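Local coordinates for protein pyridoxamine 5-phosphate-dependent dehydrase (Escherichia coli, PDB 3B8X) that removes the C3'-hydroxyl from GDP-4-keto-6-deoxy-D-mannose by a combined transamination and deoxygenation, a step in making L-colitose for the O-antigen, at residues 3-14 against 325-337. The protein carries 1 engineered substitution. Residues are numbered along the deposited sequence; the frame is centred on the assembly and turned at random.
Sequences MINYPLASSTWD and LNSAGIECRPIVT. With NA (sodium ion), chain K; G4M ([(2R,3S,4R,5R)-5-(2-amino-6-oxo-1,6-dihydro-9H-purin-9-yl)-3,4-dihydroxytetrahydrofuran-2-yl]methyl (2R,3S,4S,5S,6R)-3,4-dihydroxy-5-[({3-hydroxy-2-methyl-5-[(phosphonooxy)methyl]pyridin-4-yl}methyl)amino]-6-methyltetrahydro-2H-pyran-2-yl dihydrogen diphosphate), chain O.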
loop_
_atom_site.group_PDB
_atom_site.type_symbol
_atom_site.label_atom_id
_atom_site.label_comp_id
_atom_site.label_asym_id
_atom_site.label_seq_id
_atom_site.Cartn_x
_atom_site.Cartn_y
_atom_site.Cartn_z
ATOM N N MET B 3 -0.317 -27.567 -31.178
ATOM C CA MET B 3 -0.553 -26.549 -30.156
ATOM C C MET B 3 0.727 -25.874 -29.658
ATOM O O MET B 3 1.829 -26.287 -30.013
ATOM C CB MET B 3 -1.362 -27.117 -28.993
ATOM C CG MET B 3 -1.409 -28.627 -28.964
ATOM S SD MET B 3 -1.667 -29.210 -27.280
ATOM C CE MET B 3 -0.234 -30.242 -26.993
ATOM N N ILE B 4 0.579 -24.784 -28.904
ATOM C CA ILE B 4 1.738 -24.046 -28.397
ATOM C C ILE B 4 1.675 -23.101 -27.187
ATOM O O ILE B 4 0.719 -22.345 -27.003
ATOM C CB ILE B 4 2.755 -23.649 -29.490
ATOM C CG1 ILE B 4 3.328 -22.271 -29.244
ATOM C CG2 ILE B 4 2.126 -23.611 -30.869
ATOM C CD1 ILE B 4 4.406 -22.009 -30.210
ATOM N N ASN B 5 2.725 -23.149 -26.367
ATOM C CA ASN B 5 2.792 -22.381 -25.124
ATOM C C ASN B 5 3.050 -20.902 -25.408
ATOM O O ASN B 5 4.149 -20.510 -25.761
ATOM C CB ASN B 5 3.866 -22.968 -24.196
ATOM C CG ASN B 5 3.826 -22.384 -22.773
ATOM O OD1 ASN B 5 2.759 -22.185 -22.203
ATOM N ND2 ASN B 5 5.007 -22.100 -22.209
ATOM N N TYR B 6 2.026 -20.084 -25.253
ATOM C CA TYR B 6 2.150 -18.656 -25.539
ATOM C C TYR B 6 1.392 -17.928 -24.425
ATOM O O TYR B 6 0.252 -17.491 -24.555
ATOM C CB TYR B 6 1.491 -18.392 -26.869
ATOM C CG TYR B 6 1.579 -16.959 -27.339
ATOM C CD1 TYR B 6 2.176 -15.972 -26.567
ATOM C CD2 TYR B 6 0.950 -16.586 -28.521
ATOM C CE1 TYR B 6 2.204 -14.627 -27.037
ATOM C CE2 TYR B 6 0.989 -15.296 -28.996
ATOM C CZ TYR B 6 1.608 -14.309 -28.261
ATOM O OH TYR B 6 1.568 -13.022 -28.764
ATOM N N PRO B 7 2.056 -17.850 -23.297
ATOM C CA PRO B 7 1.472 -17.231 -22.138
ATOM C C PRO B 7 1.624 -15.722 -22.223
ATOM O O PRO B 7 2.466 -15.198 -22.947
ATOM C CB PRO B 7 2.352 -17.796 -21.003
ATOM C CG PRO B 7 3.735 -17.889 -21.661
ATOM C CD PRO B 7 3.411 -18.384 -23.046
ATOM N N LEU B 8 0.837 -15.025 -21.422
ATOM C CA LEU B 8 0.959 -13.581 -21.332
ATOM C C LEU B 8 2.328 -12.982 -20.973
ATOM O O LEU B 8 2.664 -11.922 -21.457
ATOM C CB LEU B 8 -0.112 -13.038 -20.371
ATOM C CG LEU B 8 -0.913 -11.837 -20.852
ATOM C CD1 LEU B 8 -2.032 -12.286 -21.778
ATOM C CD2 LEU B 8 -1.413 -11.092 -19.594
ATOM N N ALA B 9 3.091 -13.560 -20.056
ATOM C CA ALA B 9 4.374 -12.952 -19.682
ATOM C C ALA B 9 5.357 -14.076 -19.405
ATOM O O ALA B 9 4.951 -15.222 -19.262
ATOM C CB ALA B 9 4.186 -12.093 -18.407
ATOM N N SER B 10 6.641 -13.741 -19.366
ATOM C CA SER B 10 7.696 -14.696 -19.050
ATOM C C SER B 10 8.699 -13.975 -18.142
ATOM O O SER B 10 8.537 -12.786 -17.826
ATOM C CB SER B 10 8.320 -15.294 -20.318
ATOM O OG SER B 10 8.743 -14.300 -21.247
ATOM N N SER B 11 9.675 -14.705 -17.620
ATOM C CA SER B 11 10.659 -14.072 -16.727
ATOM C C SER B 11 11.537 -13.087 -17.502
ATOM O O SER B 11 11.977 -13.403 -18.622
ATOM C CB SER B 11 11.555 -15.134 -16.070
ATOM O OG SER B 11 12.486 -14.540 -15.184
ATOM N N THR B 12 11.841 -11.940 -16.889
ATOM C CA THR B 12 12.730 -10.936 -17.486
ATOM C C THR B 12 14.053 -10.923 -16.713
ATOM O O THR B 12 14.904 -10.074 -16.942
ATOM C CB THR B 12 12.132 -9.541 -17.327
ATOM O OG1 THR B 12 11.902 -9.318 -15.928
ATOM C CG2 THR B 12 10.843 -9.490 -18.056
ATOM N N TRP B 13 14.227 -11.886 -15.802
ATOM C CA TRP B 13 15.410 -11.960 -14.981
ATOM C C TRP B 13 16.413 -12.983 -15.465
ATOM O O TRP B 13 16.063 -14.014 -16.071
ATOM C CB TRP B 13 15.068 -12.424 -13.570
ATOM C CG TRP B 13 14.200 -11.520 -12.758
ATOM C CD1 TRP B 13 13.695 -10.313 -13.114
ATOM C CD2 TRP B 13 13.854 -11.716 -11.387
ATOM N NE1 TRP B 13 13.008 -9.756 -12.052
ATOM C CE2 TRP B 13 13.072 -10.620 -10.988
ATOM C CE3 TRP B 13 14.119 -12.732 -10.455
ATOM C CZ2 TRP B 13 12.471 -10.551 -9.717
ATOM C CZ3 TRP B 13 13.565 -12.647 -9.181
ATOM C CH2 TRP B 13 12.733 -11.560 -8.829
ATOM N N ASP B 14 17.662 -12.687 -15.125
ATOM C CA ASP B 14 18.790 -13.579 -15.339
ATOM C C ASP B 14 19.613 -13.632 -14.084
ATOM O O ASP B 14 19.173 -13.212 -13.005
ATOM C CB ASP B 14 19.616 -13.398 -16.640
ATOM C CG ASP B 14 20.353 -12.077 -16.752
ATOM O OD1 ASP B 14 20.468 -11.325 -15.760
ATOM O OD2 ASP B 14 20.815 -11.756 -17.880
ATOM N N LEU B 325 -8.396 -19.568 -28.422
ATOM C CA LEU B 325 -7.057 -19.213 -27.983
ATOM C C LEU B 325 -6.614 -20.164 -26.874
ATOM O O LEU B 325 -5.503 -20.674 -26.865
ATOM C CB LEU B 325 -7.004 -17.721 -27.545
ATOM C CG LEU B 325 -7.125 -16.721 -28.716
ATOM C CD1 LEU B 325 -7.464 -15.239 -28.369
ATOM C CD2 LEU B 325 -5.886 -16.818 -29.646
ATOM N N ASN B 326 -7.503 -20.427 -25.938
ATOM C CA ASN B 326 -7.111 -21.262 -24.838
ATOM C C ASN B 326 -6.795 -22.670 -25.246
ATOM O O ASN B 326 -5.807 -23.246 -24.778
ATOM C CB ASN B 326 -8.162 -21.183 -23.758
ATOM C CG ASN B 326 -8.121 -19.864 -23.035
ATOM O OD1 ASN B 326 -9.125 -19.476 -22.490
ATOM N ND2 ASN B 326 -6.974 -19.158 -23.045
ATOM N N SER B 327 -7.598 -23.166 -26.175
ATOM C CA SER B 327 -7.432 -24.485 -26.734
ATOM C C SER B 327 -6.024 -24.569 -27.249
ATOM O O SER B 327 -5.371 -25.605 -27.080
ATOM C CB SER B 327 -8.395 -24.686 -27.906
ATOM O OG SER B 327 -8.272 -25.991 -28.454
ATOM N N ALA B 328 -5.586 -23.506 -27.924
ATOM C CA ALA B 328 -4.248 -23.456 -28.521
ATOM C C ALA B 328 -3.164 -23.254 -27.493
ATOM O O ALA B 328 -1.991 -23.340 -27.843
ATOM C CB ALA B 328 -4.119 -22.352 -29.614
ATOM N N GLY B 329 -3.543 -22.940 -26.258
ATOM C CA GLY B 329 -2.561 -22.674 -25.222
ATOM C C GLY B 329 -2.070 -21.228 -25.271
ATOM O O GLY B 329 -0.939 -20.945 -24.898
ATOM N N ILE B 330 -2.909 -20.337 -25.795
ATOM C CA ILE B 330 -2.569 -18.921 -25.876
ATOM C C ILE B 330 -3.351 -18.136 -24.802
ATOM O O ILE B 330 -4.569 -18.033 -24.833
ATOM C CB ILE B 330 -2.841 -18.352 -27.263
ATOM C CG1 ILE B 330 -1.979 -19.054 -28.311
ATOM C CG2 ILE B 330 -2.509 -16.857 -27.283
ATOM C CD1 ILE B 330 -2.373 -18.661 -29.770
ATOM N N GLU B 331 -2.631 -17.609 -23.825
ATOM C CA GLU B 331 -3.261 -16.937 -22.695
ATOM C C GLU B 331 -3.843 -15.611 -23.211
ATOM O O GLU B 331 -3.230 -14.930 -24.019
ATOM C CB GLU B 331 -2.242 -16.669 -21.582
ATOM C CG GLU B 331 -2.885 -16.243 -20.277
ATOM C CD GLU B 331 -1.911 -16.207 -19.131
ATOM O OE1 GLU B 331 -0.706 -16.265 -19.437
ATOM O OE2 GLU B 331 -2.330 -16.113 -17.945
ATOM N N CYS B 332 -5.025 -15.237 -22.746
ATOM C CA CYS B 332 -5.586 -13.961 -23.161
ATOM C C CYS B 332 -6.323 -13.252 -22.033
ATOM O O CYS B 332 -6.534 -13.833 -20.959
ATOM C CB CYS B 332 -6.423 -14.133 -24.415
ATOM S SG CYS B 332 -7.966 -14.981 -24.022
ATOM N N ARG B 333 -6.663 -11.981 -22.242
ATOM C CA ARG B 333 -7.303 -11.159 -21.213
ATOM C C ARG B 333 -8.278 -10.195 -21.919
ATOM O O ARG B 333 -8.072 -9.853 -23.068
ATOM C CB ARG B 333 -6.236 -10.226 -20.574
ATOM C CG ARG B 333 -5.162 -10.833 -19.659
ATOM C CD ARG B 333 -5.799 -11.344 -18.365
ATOM N NE ARG B 333 -4.833 -11.895 -17.416
ATOM C CZ ARG B 333 -4.498 -13.175 -17.387
ATOM N NH1 ARG B 333 -3.606 -13.599 -16.488
ATOM N NH2 ARG B 333 -5.053 -14.011 -18.288
ATOM N N PRO B 334 -9.258 -9.654 -21.206
ATOM C CA PRO B 334 -10.078 -8.592 -21.809
ATOM C C PRO B 334 -9.116 -7.395 -21.882
ATOM O O PRO B 334 -8.049 -7.399 -21.273
ATOM C CB PRO B 334 -11.101 -8.255 -20.716
ATOM C CG PRO B 334 -11.075 -9.342 -19.779
ATOM C CD PRO B 334 -9.760 -10.087 -19.891
ATOM N N ILE B 335 -9.494 -6.331 -22.579
ATOM C CA ILE B 335 -8.617 -5.151 -22.607
ATOM C C ILE B 335 -8.787 -4.410 -21.285
ATOM O O ILE B 335 -9.642 -3.536 -21.149
ATOM C CB ILE B 335 -8.888 -4.253 -23.854
ATOM C CG1 ILE B 335 -8.613 -5.081 -25.105
ATOM C CG2 ILE B 335 -7.885 -3.070 -23.937
ATOM C CD1 ILE B 335 -8.801 -4.248 -26.350
ATOM N N VAL B 336 -8.003 -4.821 -20.290
ATOM C CA VAL B 336 -8.048 -4.261 -18.949
ATOM C C VAL B 336 -9.435 -4.086 -18.335
ATOM O O VAL B 336 -10.179 -5.059 -18.346
ATOM C CB VAL B 336 -7.109 -3.047 -18.766
ATOM C CG1 VAL B 336 -5.673 -3.593 -18.784
ATOM C CG2 VAL B 336 -7.263 -2.041 -19.941
ATOM N N THR B 337 -9.817 -2.882 -17.868
ATOM C CA THR B 337 -11.176 -2.707 -17.272
ATOM C C THR B 337 -12.320 -2.882 -18.299
ATOM O O THR B 337 -13.492 -3.037 -17.927
ATOM C CB THR B 337 -11.377 -1.262 -16.754
ATOM O OG1 THR B 337 -11.058 -0.338 -17.810
ATOM C CG2 THR B 337 -10.493 -0.968 -15.543
HETATM NA NA NA K . 3.528 -9.630 -21.427
HETATM O OP3 G4M O . -0.264 -3.859 -10.857
HETATM P PL G4M O . 0.221 -2.464 -10.281
HETATM O OP1 G4M O . -0.435 -2.115 -8.838
HETATM O OP2 G4M O . 1.822 -2.487 -10.141
HETATM O OP4 G4M O . -0.098 -1.304 -11.379
HETATM C C5B G4M O . -1.468 -1.028 -11.327
HETATM C C5L G4M O . -1.846 -0.436 -12.631
HETATM C C6L G4M O . -2.090 0.928 -12.710
HETATM N N1L G4M O . -2.485 1.455 -13.846
HETATM C C2L G4M O . -2.665 0.755 -14.946
HETATM C C2A G4M O . -3.176 1.424 -16.200
HETATM C C3L G4M O . -2.407 -0.612 -14.986
HETATM O O3L G4M O . -2.678 -1.285 -16.126
HETATM C C4L G4M O . -1.946 -1.231 -13.781
HETATM C C4A G4M O . -1.679 -2.606 -13.711
HETATM N N4A G4M O . -1.936 -3.360 -14.739
HETATM C C4G G4M O . -1.561 -4.728 -14.696
HETATM C C5G G4M O . -2.522 -5.593 -15.478
HETATM C C6G G4M O . -2.747 -5.021 -16.877
HETATM O O5G G4M O . -1.779 -6.800 -15.614
HETATM C C3G G4M O . -1.543 -5.270 -13.257
HETATM O O3G G4M O . -0.182 -5.384 -12.859
HETATM C C2G G4M O . -2.178 -6.691 -13.227
HETATM O O2G G4M O . -1.861 -7.390 -12.019
HETATM C C1G G4M O . -1.690 -7.520 -14.393
HETATM O O1G G4M O . -2.647 -8.559 -14.552
HETATM P P2 G4M O . -2.148 -10.015 -14.954
HETATM O O3P G4M O . -1.119 -9.921 -16.197
HETATM O O4P G4M O . -3.434 -10.829 -15.515
HETATM O OPP G4M O . -1.489 -10.559 -13.587
HETATM P P G4M O . -1.153 -12.131 -13.622
HETATM O O1P G4M O . -2.316 -13.184 -14.014
HETATM O O2P G4M O . -0.735 -12.344 -12.100
HETATM O "O5'" G4M O . 0.226 -12.356 -14.362
HETATM C "C5'" G4M O . 0.034 -12.595 -15.740
HETATM C "C4'" G4M O . 0.811 -13.854 -16.092
HETATM O "O4'" G4M O . 2.104 -13.832 -15.417
HETATM C "C3'" G4M O . 0.066 -15.101 -15.562
HETATM O "O3'" G4M O . 0.355 -16.155 -16.468
HETATM C "C2'" G4M O . 0.710 -15.337 -14.178
HETATM O "O2'" G4M O . 0.658 -16.738 -13.882
HETATM C "C1'" G4M O . 2.147 -14.938 -14.486
HETATM N N9 G4M O . 2.873 -14.555 -13.271
HETATM C C8 G4M O . 2.606 -13.473 -12.494
HETATM N N7 G4M O . 3.497 -13.440 -11.522
HETATM C C4 G4M O . 3.978 -15.200 -12.775
HETATM C C5 G4M O . 4.391 -14.476 -11.632
HETATM C C6 G4M O . 5.554 -14.921 -10.907
HETATM O O6 G4M O . 5.987 -14.352 -9.916
HETATM N N3 G4M O . 4.652 -16.290 -13.151
HETATM C C2 G4M O . 5.706 -16.696 -12.461
HETATM N N1 G4M O . 6.171 -16.036 -11.353
HETATM N N2 G4M O . 6.362 -17.820 -12.857
HETATM O O HOH W 1 0.151 -22.391 -22.958
HETATM O O HOH W 2 -0.669 -14.467 -24.500
HETATM O O HOH W 3 3.733 -7.151 -20.931
HETATM O O HOH W 4 1.530 -8.958 -19.480
HETATM O O HOH W 5 1.490 -8.823 -22.444
HETATM O O HOH W 6 5.537 -9.662 -20.276
#
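Backbone hydrogen bonds from I4 N to A328 O, Y6 N to G329 O and E331 N to Y6 O tie 3-8 to 328-333, which run nearly parallel, 18° apart. Both bonds of Y6, the one from E331 N to Y6 O being 3.0 Å long, enclose I330, a single parallel bridge. The first two bonds use carbonyls at the end of helix 318-328, where G329 closes a Schellman motif, and water 1 links N5 OD1 to G329 O.

Y6 CG lies anti to the backbone N (chi1 -178°), which sets CD2 3.7 Å from I330 CG2 as the two side chains cross obliquely; the far OH bonds to G372 O, and both side chains pack on V371 of strand 368-372. E331 reaches across extended, its OE1 taking the backbone N of L8 at 2.8 Å in a nearly straight bond, on the anti side but 30° out of the carboxylate plane. L8 CD2 rests over one face of the R333 guanidinium, offset toward its rim, and touches R333 CG at 3.8 Å. At the guanidinium edge, in plane, R333 NE bonds O4P of the bound GDP-sugar–cofactor adduct at 2.6 Å, while NH1 reaches O1P and O4P and also forms a salt bridge to E331 OE2 (3.2 Å).

L8 O binds a sodium ion together with N373 O. The carboxylate of E331 thus meets a main-chain N-H, an arginine and the ribose O3' of the nucleotide, an arrangement likely to keep it ionised, and it couples the N-terminal segment to the ribose and diphosphate end of the ligand pocket.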